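Local coordinates for major capsid protein (PDB 5J7O), which forms the double jelly-roll capsomers, assembled as trimers, that probably build the outer protein shell of Faustovirus, a large double-stranded DNA virus, at residues Y71-T76 / Y395-F400; I93-D98 / I315-R320; F186-F191 / E200-A205; F415-V420 / I616-I621. One frame throughout, in Å; residues are numbered along the deposited sequence.

Contact 1: Y71-T76 / Y395-F400; sequences YEYQKT and YINNIF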
loop_
_atom_site.group_PDB
_atom_site.type_symbol
_atom_site.label_atom_id
_atom_site.label_comp_id
_atom_site.label_asym_id
_atom_site.label_seq_id
_atom_site.Cartn_x
_atom_site.Cartn_y
_atom_site.Cartn_z
ATOM N N TYR B 71 13.264 -2.589 31.986
ATOM C CA TYR B 71 13.176 -1.192 31.595
ATOM C C TYR B 71 11.860 -0.587 32.065
ATOM O O TYR B 71 10.908 -1.291 32.410
ATOM C CB TYR B 71 13.345 -1.002 30.073
ATOM C CG TYR B 71 12.311 -1.672 29.191
ATOM C CD1 TYR B 71 11.081 -1.073 28.943
ATOM C CD2 TYR B 71 12.583 -2.885 28.569
ATOM C CE1 TYR B 71 10.142 -1.677 28.127
ATOM C CE2 TYR B 71 11.653 -3.494 27.750
ATOM C CZ TYR B 71 10.435 -2.885 27.531
ATOM O OH TYR B 71 9.505 -3.489 26.716
ATOM N N GLU B 72 11.837 0.743 32.084
ATOM C CA GLU B 72 10.668 1.513 32.481
ATOM C C GLU B 72 10.835 2.933 31.966
ATOM O O GLU B 72 11.930 3.499 32.036
ATOM C CB GLU B 72 10.483 1.520 34.003
ATOM C CG GLU B 72 9.312 2.366 34.474
ATOM C CD GLU B 72 9.306 2.575 35.976
ATOM O OE1 GLU B 72 10.214 2.052 36.656
ATOM O OE2 GLU B 72 8.394 3.267 36.475
ATOM N N TYR B 73 9.752 3.500 31.450
ATOM C CA TYR B 73 9.780 4.850 30.912
ATOM C C TYR B 73 9.530 5.876 32.009
ATOM O O TYR B 73 8.866 5.600 33.012
ATOM C CB TYR B 73 8.746 5.010 29.797
ATOM C CG TYR B 73 9.153 4.338 28.509
ATOM C CD1 TYR B 73 9.798 5.050 27.508
ATOM C CD2 TYR B 73 8.905 2.988 28.298
ATOM C CE1 TYR B 73 10.178 4.440 26.329
ATOM C CE2 TYR B 73 9.281 2.369 27.123
ATOM C CZ TYR B 73 9.918 3.099 26.143
ATOM O OH TYR B 73 10.296 2.486 24.970
ATOM N N GLN B 74 10.080 7.070 31.805
ATOM C CA GLN B 74 9.937 8.179 32.734
ATOM C C GLN B 74 9.819 9.461 31.928
ATOM O O GLN B 74 10.631 9.703 31.030
ATOM C CB GLN B 74 11.131 8.255 33.693
ATOM C CG GLN B 74 11.028 9.348 34.743
ATOM C CD GLN B 74 12.235 9.384 35.661
ATOM O OE1 GLN B 74 13.377 9.430 35.202
ATOM N NE2 GLN B 74 11.989 9.353 36.965
ATOM N N LYS B 75 8.808 10.268 32.234
ATOM C CA LYS B 75 8.571 11.517 31.526
ATOM C C LYS B 75 8.897 12.698 32.429
ATOM O O LYS B 75 8.619 12.671 33.632
ATOM C CB LYS B 75 7.125 11.607 31.024
ATOM C CG LYS B 75 6.053 11.616 32.102
ATOM C CD LYS B 75 4.668 11.537 31.472
ATOM C CE LYS B 75 3.563 11.695 32.503
ATOM N NZ LYS B 75 3.393 13.112 32.927
ATOM N N THR B 76 9.502 13.729 31.842
ATOM C CA THR B 76 9.923 14.903 32.589
ATOM C C THR B 76 9.558 16.158 31.807
ATOM O O THR B 76 9.355 16.124 30.591
ATOM C CB THR B 76 11.431 14.881 32.880
ATOM O OG1 THR B 76 11.761 15.944 33.782
ATOM C CG2 THR B 76 12.230 15.048 31.594
ATOM N N TYR B 395 9.901 11.757 27.143
ATOM C CA TYR B 395 9.796 10.396 27.652
ATOM C C TYR B 395 11.123 9.683 27.430
ATOM O O TYR B 395 11.638 9.658 26.308
ATOM C CB TYR B 395 8.663 9.636 26.959
ATOM C CG TYR B 395 7.269 10.076 27.353
ATOM C CD1 TYR B 395 6.860 11.393 27.188
ATOM C CD2 TYR B 395 6.357 9.168 27.871
ATOM C CE1 TYR B 395 5.587 11.796 27.544
ATOM C CE2 TYR B 395 5.081 9.561 28.227
ATOM C CZ TYR B 395 4.701 10.876 28.061
ATOM O OH TYR B 395 3.433 11.274 28.414
ATOM N N ILE B 396 11.675 9.112 28.497
ATOM C CA ILE B 396 12.981 8.466 28.459
ATOM C C ILE B 396 12.837 7.042 28.974
ATOM O O ILE B 396 12.333 6.827 30.083
ATOM C CB ILE B 396 14.024 9.231 29.295
ATOM C CG1 ILE B 396 14.043 10.711 28.910
ATOM C CG2 ILE B 396 15.404 8.613 29.118
ATOM C CD1 ILE B 396 14.833 11.572 29.867
ATOM N N ASN B 397 13.280 6.076 28.176
ATOM C CA ASN B 397 13.332 4.692 28.621
ATOM C C ASN B 397 14.555 4.495 29.506
ATOM O O ASN B 397 15.667 4.885 29.138
ATOM C CB ASN B 397 13.381 3.743 27.424
ATOM C CG ASN B 397 13.166 2.295 27.818
ATOM O OD1 ASN B 397 12.773 1.999 28.945
ATOM N ND2 ASN B 397 13.415 1.384 26.885
ATOM N N ASN B 398 14.349 3.900 30.678
ATOM C CA ASN B 398 15.410 3.690 31.653
ATOM C C ASN B 398 15.617 2.199 31.869
ATOM O O ASN B 398 14.670 1.479 32.200
ATOM C CB ASN B 398 15.083 4.380 32.978
ATOM C CG ASN B 398 15.293 5.877 32.916
ATOM O OD1 ASN B 398 16.348 6.382 33.302
ATOM N ND2 ASN B 398 14.295 6.596 32.419
ATOM N N ILE B 399 16.855 1.746 31.692
ATOM C CA ILE B 399 17.206 0.333 31.779
ATOM C C ILE B 399 17.888 0.073 33.116
ATOM O O ILE B 399 18.791 0.817 33.517
ATOM C CB ILE B 399 18.109 -0.086 30.606
ATOM C CG1 ILE B 399 17.350 0.045 29.283
ATOM C CG2 ILE B 399 18.623 -1.503 30.798
ATOM C CD1 ILE B 399 18.139 -0.412 28.077
ATOM N N PHE B 400 17.455 -0.982 33.801
ATOM C CA PHE B 400 18.014 -1.386 35.083
ATOM C C PHE B 400 18.668 -2.753 34.938
ATOM O O PHE B 400 18.112 -3.649 34.295
ATOM C CB PHE B 400 16.931 -1.435 36.168
ATOM C CG PHE B 400 16.219 -0.128 36.376
ATOM C CD1 PHE B 400 15.176 0.249 35.543
ATOM C CD2 PHE B 400 16.585 0.721 37.406
ATOM C CE1 PHE B 400 14.519 1.450 35.730
ATOM C CE2 PHE B 400 15.930 1.923 37.600
ATOM C CZ PHE B 400 14.897 2.288 36.761
HETATM O O HOH W 1 14.653 9.821 32.882
#
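Glu72 and Asn398 face each other as an antiparallel hydrogen-bonded pair: Glu72 N gives its proton to Asn398 O at 2.9 Å, and Asn398 N returns one to Glu72 O. Gln74 and Ile396 repeat the exchange two residues on, with Ile396 N to Gln74 O at 2.8 Å, so the backbone of strand 71-76 is tied twice over to strand 395-400 in the jelly-roll sheet. On the face carrying Gln74 and Asn398, a water donates to Gln74 OE1 (2.7 Å) and accepts from Asn398 ND2 (3.3 Å); that ND2 also makes a weak bond to Ile396 O, while Asn398 OD1 takes Gly97 N. Tyr71, Tyr73, Lys75, Tyr395 and Asn397 share the other face. With CG anti to the backbone N (chi1 -169°), Asn397 turns its amide over Tyr73, the planes 12° apart, and its CB lies over the ring, 3.5 Å from Tyr73 CE1. Asp102 binds Asn397 ND2 through OD1 and Tyr73 OH through OD2. Lys75 CB sits over the centre of the Tyr395 ring, and Lys75 NZ forms a salt bridge with Glu393. Tyr71 OH bonds Cys572 O, and Tyr73 OH bonds Tyr553 OH, both of the second subunit. The two tyrosines thus carry the bonding across a subunit boundary.

Contact 2: I93-D98 / I315-R320; sequences IPQFGD and IPYGQR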
loop_
_atom_site.group_PDB
_atom_site.type_symbol
_atom_site.label_atom_id
_atom_site.label_comp_id
_atom_site.label_asym_id
_atom_site.label_seq_id
_atom_site.Cartn_x
_atom_site.Cartn_y
_atom_site.Cartn_z
ATOM N N ILE B 93 17.964 15.224 31.637
ATOM C CA ILE B 93 17.778 13.776 31.638
ATOM C C ILE B 93 17.885 13.312 33.085
ATOM O O ILE B 93 18.995 13.234 33.630
ATOM C CB ILE B 93 18.798 13.072 30.731
ATOM C CG1 ILE B 93 18.723 13.645 29.314
ATOM C CG2 ILE B 93 18.539 11.573 30.707
ATOM C CD1 ILE B 93 19.747 13.069 28.362
ATOM N N PRO B 94 16.766 13.009 33.745
ATOM C CA PRO B 94 16.813 12.717 35.180
ATOM C C PRO B 94 17.607 11.457 35.475
ATOM O O PRO B 94 17.801 10.589 34.621
ATOM C CB PRO B 94 15.335 12.539 35.559
ATOM C CG PRO B 94 14.561 13.147 34.430
ATOM C CD PRO B 94 15.398 12.930 33.211
ATOM N N GLN B 95 18.078 11.370 36.713
ATOM C CA GLN B 95 18.764 10.176 37.181
ATOM C C GLN B 95 17.722 9.148 37.605
ATOM O O GLN B 95 16.941 9.392 38.531
ATOM C CB GLN B 95 19.703 10.516 38.333
ATOM C CG GLN B 95 20.776 9.475 38.576
ATOM C CD GLN B 95 21.929 10.021 39.385
ATOM O OE1 GLN B 95 22.881 10.576 38.833
ATOM N NE2 GLN B 95 21.854 9.869 40.701
ATOM N N PHE B 96 17.699 8.010 36.916
ATOM C CA PHE B 96 16.687 6.995 37.172
ATOM C C PHE B 96 17.281 5.600 37.028
ATOM O O PHE B 96 17.510 4.910 38.026
ATOM C CB PHE B 96 15.502 7.179 36.221
ATOM C CG PHE B 96 14.289 6.374 36.590
ATOM C CD1 PHE B 96 14.120 5.893 37.879
ATOM C CD2 PHE B 96 13.317 6.094 35.643
ATOM C CE1 PHE B 96 13.002 5.151 38.214
ATOM C CE2 PHE B 96 12.199 5.351 35.973
ATOM C CZ PHE B 96 12.041 4.879 37.260
ATOM N N GLY B 97 17.537 5.176 35.789
ATOM C CA GLY B 97 18.080 3.855 35.550
ATOM C C GLY B 97 19.597 3.841 35.490
ATOM O O GLY B 97 20.261 4.875 35.532
ATOM N N ASP B 98 20.145 2.627 35.405
ATOM C CA ASP B 98 21.575 2.480 35.161
ATOM C C ASP B 98 21.943 2.944 33.758
ATOM O O ASP B 98 23.068 3.401 33.529
ATOM C CB ASP B 98 21.998 1.025 35.366
ATOM C CG ASP B 98 21.654 0.508 36.749
ATOM O OD1 ASP B 98 21.910 1.230 37.735
ATOM O OD2 ASP B 98 21.121 -0.617 36.849
ATOM N N ILE B 315 27.904 9.519 31.467
ATOM C CA ILE B 315 27.511 10.894 31.195
ATOM C C ILE B 315 26.812 11.433 32.437
ATOM O O ILE B 315 25.616 11.214 32.636
ATOM C CB ILE B 315 26.613 10.997 29.949
ATOM C CG1 ILE B 315 27.393 10.550 28.710
ATOM C CG2 ILE B 315 26.111 12.423 29.766
ATOM C CD1 ILE B 315 26.740 10.917 27.395
ATOM N N PRO B 316 27.542 12.128 33.310
ATOM C CA PRO B 316 27.003 12.482 34.629
ATOM C C PRO B 316 25.744 13.335 34.567
ATOM O O PRO B 316 25.493 14.063 33.603
ATOM C CB PRO B 316 28.157 13.252 35.280
ATOM C CG PRO B 316 29.375 12.683 34.644
ATOM C CD PRO B 316 28.996 12.347 33.228
ATOM N N TYR B 317 24.956 13.232 35.633
ATOM C CA TYR B 317 23.743 14.019 35.799
ATOM C C TYR B 317 24.090 15.467 36.129
ATOM O O TYR B 317 25.111 15.759 36.756
ATOM C CB TYR B 317 22.884 13.399 36.905
ATOM C CG TYR B 317 21.605 14.131 37.247
ATOM C CD1 TYR B 317 20.681 14.460 36.265
ATOM C CD2 TYR B 317 21.306 14.454 38.564
ATOM C CE1 TYR B 317 19.505 15.116 36.584
ATOM C CE2 TYR B 317 20.134 15.108 38.892
ATOM C CZ TYR B 317 19.238 15.435 37.899
ATOM O OH TYR B 317 18.070 16.087 38.223
ATOM N N GLY B 318 23.227 16.384 35.690
ATOM C CA GLY B 318 23.449 17.801 35.877
ATOM C C GLY B 318 24.194 18.483 34.752
ATOM O O GLY B 318 24.225 19.720 34.711
ATOM N N GLN B 319 24.801 17.719 33.842
ATOM C CA GLN B 319 25.502 18.267 32.688
ATOM C C GLN B 319 25.011 17.640 31.388
ATOM O O GLN B 319 25.680 17.756 30.357
ATOM C CB GLN B 319 27.012 18.071 32.837
ATOM C CG GLN B 319 27.385 16.771 33.530
ATOM C CD GLN B 319 28.849 16.422 33.375
ATOM O OE1 GLN B 319 29.196 15.422 32.746
ATOM N NE2 GLN B 319 29.719 17.238 33.957
ATOM N N ARG B 320 23.858 16.975 31.422
ATOM C CA ARG B 320 23.286 16.302 30.265
ATOM C C ARG B 320 21.897 16.865 30.000
ATOM O O ARG B 320 21.072 16.952 30.917
ATOM C CB ARG B 320 23.226 14.787 30.493
ATOM C CG ARG B 320 22.541 14.379 31.789
ATOM C CD ARG B 320 22.758 12.909 32.107
ATOM N NE ARG B 320 21.782 12.416 33.075
ATOM C CZ ARG B 320 21.838 11.220 33.650
ATOM N NH1 ARG B 320 22.833 10.391 33.363
ATOM N NH2 ARG B 320 20.903 10.853 34.516
#
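Two loops that lead between strands of the jelly roll meet here, one running from strand 88-92 to strand 99-109 and the other holding a type II beta turn, Pro316 to Gln319, just before strand 320-326. The carbonyl of Ile93 is the focus. Arg320 grips it side-on with two nitrogens, NE to Ile93 O at 3.0 Å and NH2 to the same oxygen at 3.2 Å, both coming from one face of the carbonyl plane. The NH2 bond is the more bent of the two, 136° at the hydrogen, and its donor stands above that plane. Arg320 starts with CG wedged between the backbone N and carbonyl carbon (chi1 52°) and then runs straight to NE, laying its chain across Ile93 at about a right angle. Its third nitrogen turns back on its own loop: NH1 bonds Ile315 O at 3.0 Å, and Ser312 shares it. This bond ties the residue before the turn to the residue after it.

Tyr317, on the turn, lies against residues 93-95. One face of its ring lies beneath Gln95 N, while its CD1 comes within 3.4 Å of Ile93 O. Gln95 OE1 is 3.4 Å from Tyr317 CB. These are two neighbouring crossovers between the facing sheets of a jelly roll, held together by an arginine on a main-chain carbonyl.

Contact 3: F186-F191 / E200-A205; sequences FKRVKF and EYTALA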
loop_
_atom_site.group_PDB
_atom_site.type_symbol
_atom_site.label_atom_id
_atom_site.label_comp_id
_atom_site.label_asym_id
_atom_site.label_seq_id
_atom_site.Cartn_x
_atom_site.Cartn_y
_atom_site.Cartn_z
ATOM N N PHE B 186 10.400 20.580 15.049
ATOM C CA PHE B 186 11.712 20.601 15.691
ATOM C C PHE B 186 12.731 21.105 14.677
ATOM O O PHE B 186 13.235 20.338 13.852
ATOM C CB PHE B 186 12.081 19.219 16.220
ATOM C CG PHE B 186 11.245 18.768 17.388
ATOM C CD1 PHE B 186 10.277 19.596 17.936
ATOM C CD2 PHE B 186 11.436 17.515 17.946
ATOM C CE1 PHE B 186 9.515 19.181 19.011
ATOM C CE2 PHE B 186 10.677 17.094 19.021
ATOM C CZ PHE B 186 9.715 17.929 19.554
ATOM N N LYS B 187 13.023 22.407 14.730
ATOM C CA LYS B 187 14.088 22.963 13.901
ATOM C C LYS B 187 15.412 22.272 14.186
ATOM O O LYS B 187 16.080 21.777 13.271
ATOM C CB LYS B 187 14.217 24.466 14.142
ATOM C CG LYS B 187 13.123 25.310 13.527
ATOM C CD LYS B 187 13.400 26.784 13.768
ATOM C CE LYS B 187 14.809 27.154 13.328
ATOM N NZ LYS B 187 15.170 28.548 13.706
ATOM N N ARG B 188 15.814 22.238 15.455
ATOM C CA ARG B 188 17.033 21.570 15.878
ATOM C C ARG B 188 16.744 20.746 17.125
ATOM O O ARG B 188 15.897 21.107 17.947
ATOM C CB ARG B 188 18.165 22.573 16.161
ATOM C CG ARG B 188 18.253 23.720 15.160
ATOM C CD ARG B 188 19.606 24.411 15.206
ATOM N NE ARG B 188 20.621 23.671 14.462
ATOM C CZ ARG B 188 20.865 23.839 13.165
ATOM N NH1 ARG B 188 20.165 24.722 12.465
ATOM N NH2 ARG B 188 21.808 23.123 12.567
ATOM N N VAL B 189 17.449 19.624 17.249
ATOM C CA VAL B 189 17.342 18.732 18.398
ATOM C C VAL B 189 18.757 18.412 18.857
ATOM O O VAL B 189 19.560 17.890 18.076
ATOM C CB VAL B 189 16.575 17.441 18.062
ATOM C CG1 VAL B 189 16.502 16.537 19.281
ATOM C CG2 VAL B 189 15.179 17.764 17.551
ATOM N N LYS B 190 19.063 18.717 20.117
ATOM C CA LYS B 190 20.423 18.642 20.630
ATOM C C LYS B 190 20.518 17.678 21.805
ATOM O O LYS B 190 19.663 17.681 22.696
ATOM C CB LYS B 190 20.919 20.025 21.070
ATOM C CG LYS B 190 21.294 20.955 19.928
ATOM C CD LYS B 190 21.483 22.380 20.426
ATOM C CE LYS B 190 22.424 22.434 21.620
ATOM N NZ LYS B 190 22.520 23.808 22.185
ATOM N N PHE B 191 21.568 16.859 21.797
ATOM C CA PHE B 191 21.984 16.068 22.951
ATOM C C PHE B 191 23.272 16.692 23.472
ATOM O O PHE B 191 24.331 16.554 22.851
ATOM C CB PHE B 191 22.187 14.600 22.578
ATOM C CG PHE B 191 22.658 13.744 23.722
ATOM C CD1 PHE B 191 22.237 13.998 25.018
ATOM C CD2 PHE B 191 23.533 12.692 23.504
ATOM C CE1 PHE B 191 22.672 13.215 26.071
ATOM C CE2 PHE B 191 23.973 11.908 24.553
ATOM C CZ PHE B 191 23.542 12.170 25.838
ATOM N N GLU B 200 23.441 16.284 17.152
ATOM C CA GLU B 200 22.317 17.149 16.827
ATOM C C GLU B 200 21.890 16.907 15.388
ATOM O O GLU B 200 22.700 16.516 14.543
ATOM C CB GLU B 200 22.674 18.624 17.031
ATOM C CG GLU B 200 23.966 19.033 16.349
ATOM C CD GLU B 200 24.196 20.528 16.382
ATOM O OE1 GLU B 200 23.206 21.281 16.502
ATOM O OE2 GLU B 200 25.368 20.950 16.287
ATOM N N TYR B 201 20.608 17.147 15.123
ATOM C CA TYR B 201 20.067 17.050 13.775
ATOM C C TYR B 201 18.953 18.075 13.624
ATOM O O TYR B 201 18.481 18.661 14.602
ATOM C CB TYR B 201 19.565 15.633 13.467
ATOM C CG TYR B 201 18.437 15.151 14.354
ATOM C CD1 TYR B 201 17.114 15.453 14.058
ATOM C CD2 TYR B 201 18.696 14.379 15.479
ATOM C CE1 TYR B 201 16.082 15.013 14.863
ATOM C CE2 TYR B 201 17.669 13.932 16.289
ATOM C CZ TYR B 201 16.365 14.251 15.976
ATOM O OH TYR B 201 15.338 13.809 16.778
ATOM N N THR B 202 18.534 18.287 12.382
ATOM C CA THR B 202 17.506 19.265 12.058
ATOM C C THR B 202 16.277 18.555 11.492
ATOM O O THR B 202 16.204 17.324 11.455
ATOM C CB THR B 202 18.038 20.307 11.070
ATOM O OG1 THR B 202 18.290 19.682 9.805
ATOM C CG2 THR B 202 19.324 20.930 11.586
ATOM N N ALA B 203 15.303 19.355 11.053
ATOM C CA ALA B 203 14.167 18.799 10.326
ATOM C C ALA B 203 14.608 18.181 9.008
ATOM O O ALA B 203 13.942 17.279 8.491
ATOM C CB ALA B 203 13.118 19.884 10.081
ATOM N N LEU B 204 15.728 18.654 8.454
ATOM C CA LEU B 204 16.254 18.068 7.227
ATOM C C LEU B 204 16.670 16.619 7.444
ATOM O O LEU B 204 16.407 15.757 6.597
ATOM C CB LEU B 204 17.429 18.899 6.717
ATOM C CG LEU B 204 17.049 20.321 6.311
ATOM C CD1 LEU B 204 18.262 21.096 5.843
ATOM C CD2 LEU B 204 15.995 20.272 5.226
ATOM N N ALA B 205 17.318 16.329 8.572
ATOM C CA ALA B 205 17.631 14.941 8.892
ATOM C C ALA B 205 16.364 14.149 9.181
ATOM O O ALA B 205 16.275 12.963 8.846
ATOM C CB ALA B 205 18.590 14.875 10.080
#
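One face of the Tyr201 ring is covered by Val189, whose CB stands 3.8 Å above the ring plane, offset toward the rim, in a CH-pi contact. The two residues sit across from each other in a beta hairpin, strands 186-193 and 196-202. Val189 CB is also 3.8 Å from Tyr201 CZ, and both methyls reach the hydroxyl end of the ring. CG of Tyr201 sits between its backbone N and carbonyl carbon (chi1 62°), which swings the ring alongside the valine; beyond it, the hydroxyl is taken up by Leu300 N and the ring meets Phe301 edge-to-face. The second flat group is the guanidinium of Arg188, with Thr202 CG2 over one face, 3.5 Å from Arg188 NH2, and Glu200 OE1 near its plane at the edge. That carboxylate is 4.1 Å from Arg188 NE, too far for a salt bridge, so any attraction there is probably modest.

The hairpin lies at one margin of a four-stranded antiparallel sheet; strand 320-326 flanks its first strand. Val189 and Tyr201 form the hydrogen-bonded pair: Val189 N to Tyr201 O at 3.0 Å, and Tyr201 N to Val189 O at 3.2 Å. The second strand then passes into helix 203-212. Thr202 takes the N-cap position, its hydroxyl also bonded to Glu423, and the capping bond is a weak one, from Leu204 N to Thr202 OG1 at 3.1 Å.

Contact 4: F415-V420 / I616-I621; sequences FTLIRV and INFLLI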
loop_
_atom_site.group_PDB
_atom_site.type_symbol
_atom_site.label_atom_id
_atom_site.label_comp_id
_atom_site.label_asym_id
_atom_site.label_seq_id
_atom_site.Cartn_x
_atom_site.Cartn_y
_atom_site.Cartn_z
ATOM N N PHE B 415 34.682 1.445 25.557
ATOM C CA PHE B 415 34.090 2.497 24.747
ATOM C C PHE B 415 32.901 1.934 23.981
ATOM O O PHE B 415 32.674 0.722 23.942
ATOM C CB PHE B 415 35.116 3.104 23.782
ATOM C CG PHE B 415 35.607 2.143 22.733
ATOM C CD1 PHE B 415 36.557 1.182 23.042
ATOM C CD2 PHE B 415 35.126 2.208 21.434
ATOM C CE1 PHE B 415 37.010 0.299 22.079
ATOM C CE2 PHE B 415 35.579 1.327 20.466
ATOM C CZ PHE B 415 36.523 0.372 20.790
ATOM N N THR B 416 32.140 2.839 23.370
ATOM C CA THR B 416 31.019 2.478 22.516
ATOM C C THR B 416 31.079 3.288 21.229
ATOM O O THR B 416 31.405 4.479 21.248
ATOM C CB THR B 416 29.667 2.715 23.210
ATOM O OG1 THR B 416 28.608 2.559 22.255
ATOM C CG2 THR B 416 29.597 4.108 23.813
ATOM N N LEU B 417 30.773 2.631 20.116
ATOM C CA LEU B 417 30.632 3.339 18.853
ATOM C C LEU B 417 29.323 4.113 18.836
ATOM O O LEU B 417 28.304 3.652 19.356
ATOM C CB LEU B 417 30.675 2.362 17.680
ATOM C CG LEU B 417 31.996 2.280 16.920
ATOM C CD1 LEU B 417 33.145 2.151 17.892
ATOM C CD2 LEU B 417 31.975 1.108 15.959
ATOM N N ILE B 418 29.359 5.308 18.249
ATOM C CA ILE B 418 28.172 6.133 18.093
ATOM C C ILE B 418 28.111 6.619 16.652
ATOM O O ILE B 418 29.120 6.673 15.944
ATOM C CB ILE B 418 28.147 7.332 19.069
ATOM C CG1 ILE B 418 29.060 8.455 18.576
ATOM C CG2 ILE B 418 28.565 6.902 20.468
ATOM C CD1 ILE B 418 29.008 9.700 19.437
ATOM N N ARG B 419 26.901 6.958 16.217
ATOM C CA ARG B 419 26.670 7.563 14.914
ATOM C C ARG B 419 26.091 8.954 15.120
ATOM O O ARG B 419 25.143 9.129 15.893
ATOM C CB ARG B 419 25.728 6.714 14.057
ATOM C CG ARG B 419 26.431 5.781 13.079
ATOM C CD ARG B 419 26.987 4.545 13.766
ATOM N NE ARG B 419 27.384 3.524 12.799
ATOM C CZ ARG B 419 27.662 2.262 13.112
ATOM N NH1 ARG B 419 27.585 1.858 14.372
ATOM N NH2 ARG B 419 28.012 1.403 12.164
ATOM N N VAL B 420 26.660 9.937 14.429
ATOM C CA VAL B 420 26.290 11.333 14.610
ATOM C C VAL B 420 25.930 11.942 13.263
ATOM O O VAL B 420 26.477 11.567 12.221
ATOM C CB VAL B 420 27.422 12.138 15.284
ATOM C CG1 VAL B 420 27.476 11.830 16.770
ATOM C CG2 VAL B 420 28.756 11.821 14.626
ATOM N N ILE B 616 30.905 8.151 12.042
ATOM C CA ILE B 616 31.251 7.259 13.143
ATOM C C ILE B 616 32.133 8.021 14.119
ATOM O O ILE B 616 33.125 8.641 13.715
ATOM C CB ILE B 616 31.965 5.990 12.644
ATOM C CG1 ILE B 616 30.991 5.082 11.895
ATOM C CG2 ILE B 616 32.607 5.245 13.806
ATOM C CD1 ILE B 616 31.619 3.794 11.403
ATOM N N ASN B 617 31.770 7.982 15.397
ATOM C CA ASN B 617 32.623 8.496 16.456
ATOM C C ASN B 617 32.593 7.494 17.604
ATOM O O ASN B 617 32.102 6.370 17.461
ATOM C CB ASN B 617 32.189 9.905 16.884
ATOM C CG ASN B 617 33.318 10.690 17.527
ATOM O OD1 ASN B 617 34.168 10.126 18.216
ATOM N ND2 ASN B 617 33.337 11.995 17.298
ATOM N N PHE B 618 33.123 7.902 18.754
ATOM C CA PHE B 618 33.304 7.005 19.883
ATOM C C PHE B 618 32.936 7.737 21.164
ATOM O O PHE B 618 32.829 8.965 21.193
ATOM C CB PHE B 618 34.747 6.482 19.943
ATOM C CG PHE B 618 35.309 6.116 18.596
ATOM C CD1 PHE B 618 35.171 4.833 18.099
ATOM C CD2 PHE B 618 35.963 7.060 17.820
ATOM C CE1 PHE B 618 35.676 4.493 16.859
ATOM C CE2 PHE B 618 36.466 6.728 16.577
ATOM C CZ PHE B 618 36.325 5.442 16.097
ATOM N N LEU B 619 32.736 6.965 22.231
ATOM C CA LEU B 619 32.332 7.515 23.520
ATOM C C LEU B 619 32.995 6.704 24.621
ATOM O O LEU B 619 32.788 5.489 24.708
ATOM C CB LEU B 619 30.808 7.490 23.675
ATOM C CG LEU B 619 30.185 8.468 24.671
ATOM C CD1 LEU B 619 30.326 9.897 24.171
ATOM C CD2 LEU B 619 28.725 8.123 24.920
ATOM N N LEU B 620 33.790 7.369 25.456
ATOM C CA LEU B 620 34.460 6.679 26.545
ATOM C C LEU B 620 33.502 6.453 27.711
ATOM O O LEU B 620 32.445 7.080 27.821
ATOM C CB LEU B 620 35.685 7.464 27.020
ATOM C CG LEU B 620 36.885 7.533 26.071
ATOM C CD1 LEU B 620 38.134 7.961 26.828
ATOM C CD2 LEU B 620 37.107 6.202 25.369
ATOM N N ILE B 621 33.897 5.538 28.596
ATOM C CA ILE B 621 33.062 5.111 29.713
ATOM C C ILE B 621 33.638 5.682 31.004
ATOM O O ILE B 621 34.699 6.316 30.993
ATOM C CB ILE B 621 32.968 3.573 29.756
ATOM C CG1 ILE B 621 31.589 3.124 30.244
ATOM C CG2 ILE B 621 34.100 2.972 30.593
ATOM C CD1 ILE B 621 30.501 3.286 29.201
#
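Thr416 and Leu619, and two residues further on Ile418 and Asn617, are the antiparallel hydrogen-bonded pairs that join strand 415-428 to strand 607-620, at the margin of a four-stranded sheet in the second part of this double jelly-roll chain. The backbone bonds differ in quality. Ile418 N to Asn617 O and the return bond, Asn617 N to Ile418 O, are both 3.0 Å and nearly straight, the latter at 174°. Of the other pair, Thr416 N to Leu619 O is sound, whereas Leu619 N to Thr416 O is weak at 127°.

Charge enters with Arg419, which lies beside Ile616 and forms a salt bridge with Glu445, while Tyr578 O accepts from its NH1.

Apolar packing follows the alternation of the strands. On the face of Thr416 and Ile418, the methyl CG2 of Thr416 lies 3.6 Å from Leu619 CB, alongside it, and Ile418 reaches across at about a right angle to set CG2 near the same CB. Ile418 CG1, between its backbone N and carbonyl carbon (chi1 78°), is thereby laid beside Asn617 CB at 3.8 Å. Both isoleucine and leucine go on to touch Leu198 of strand 196-202. The opposite face carries Phe415, Leu417 and Phe618, and Phe415 CB also meets Leu620 CD2 at 4.0 Å. Here other copies close in: Tyr63 of the third subunit packs on Phe415 and Leu417, and Met18 of the second subunit on Phe618. On this same face, Leu417 CD1 comes in near the plane of the Phe618 ring, at its edge, 3.4 Å from Phe618 CD1.

Contacts 1 and 2 touch directly, their centres 12 Å apart: Gln74 OE1 of contact 1 lies 3.3 Å from Phe96 CB of contact 2, and Phe400 CE2 lies 3.4 Å from Phe96 O. Contact 2 is the hub, since Ile93 CD1 packs 3.7 Å from Phe191 CE1 of contact 3, and Ile315 CD1 comes within 4.2 Å of Leu619 CD2 of contact 4. Contacts 3 and 4 have centres 19 Å apart and do not meet; about 6 Å separates their nearest atoms. In sequence, contact 3 falls within the span bridged by contact 2, which falls within that of contact 1, and contact 4 follows. Contacts 1 and 4 both reach the second subunit.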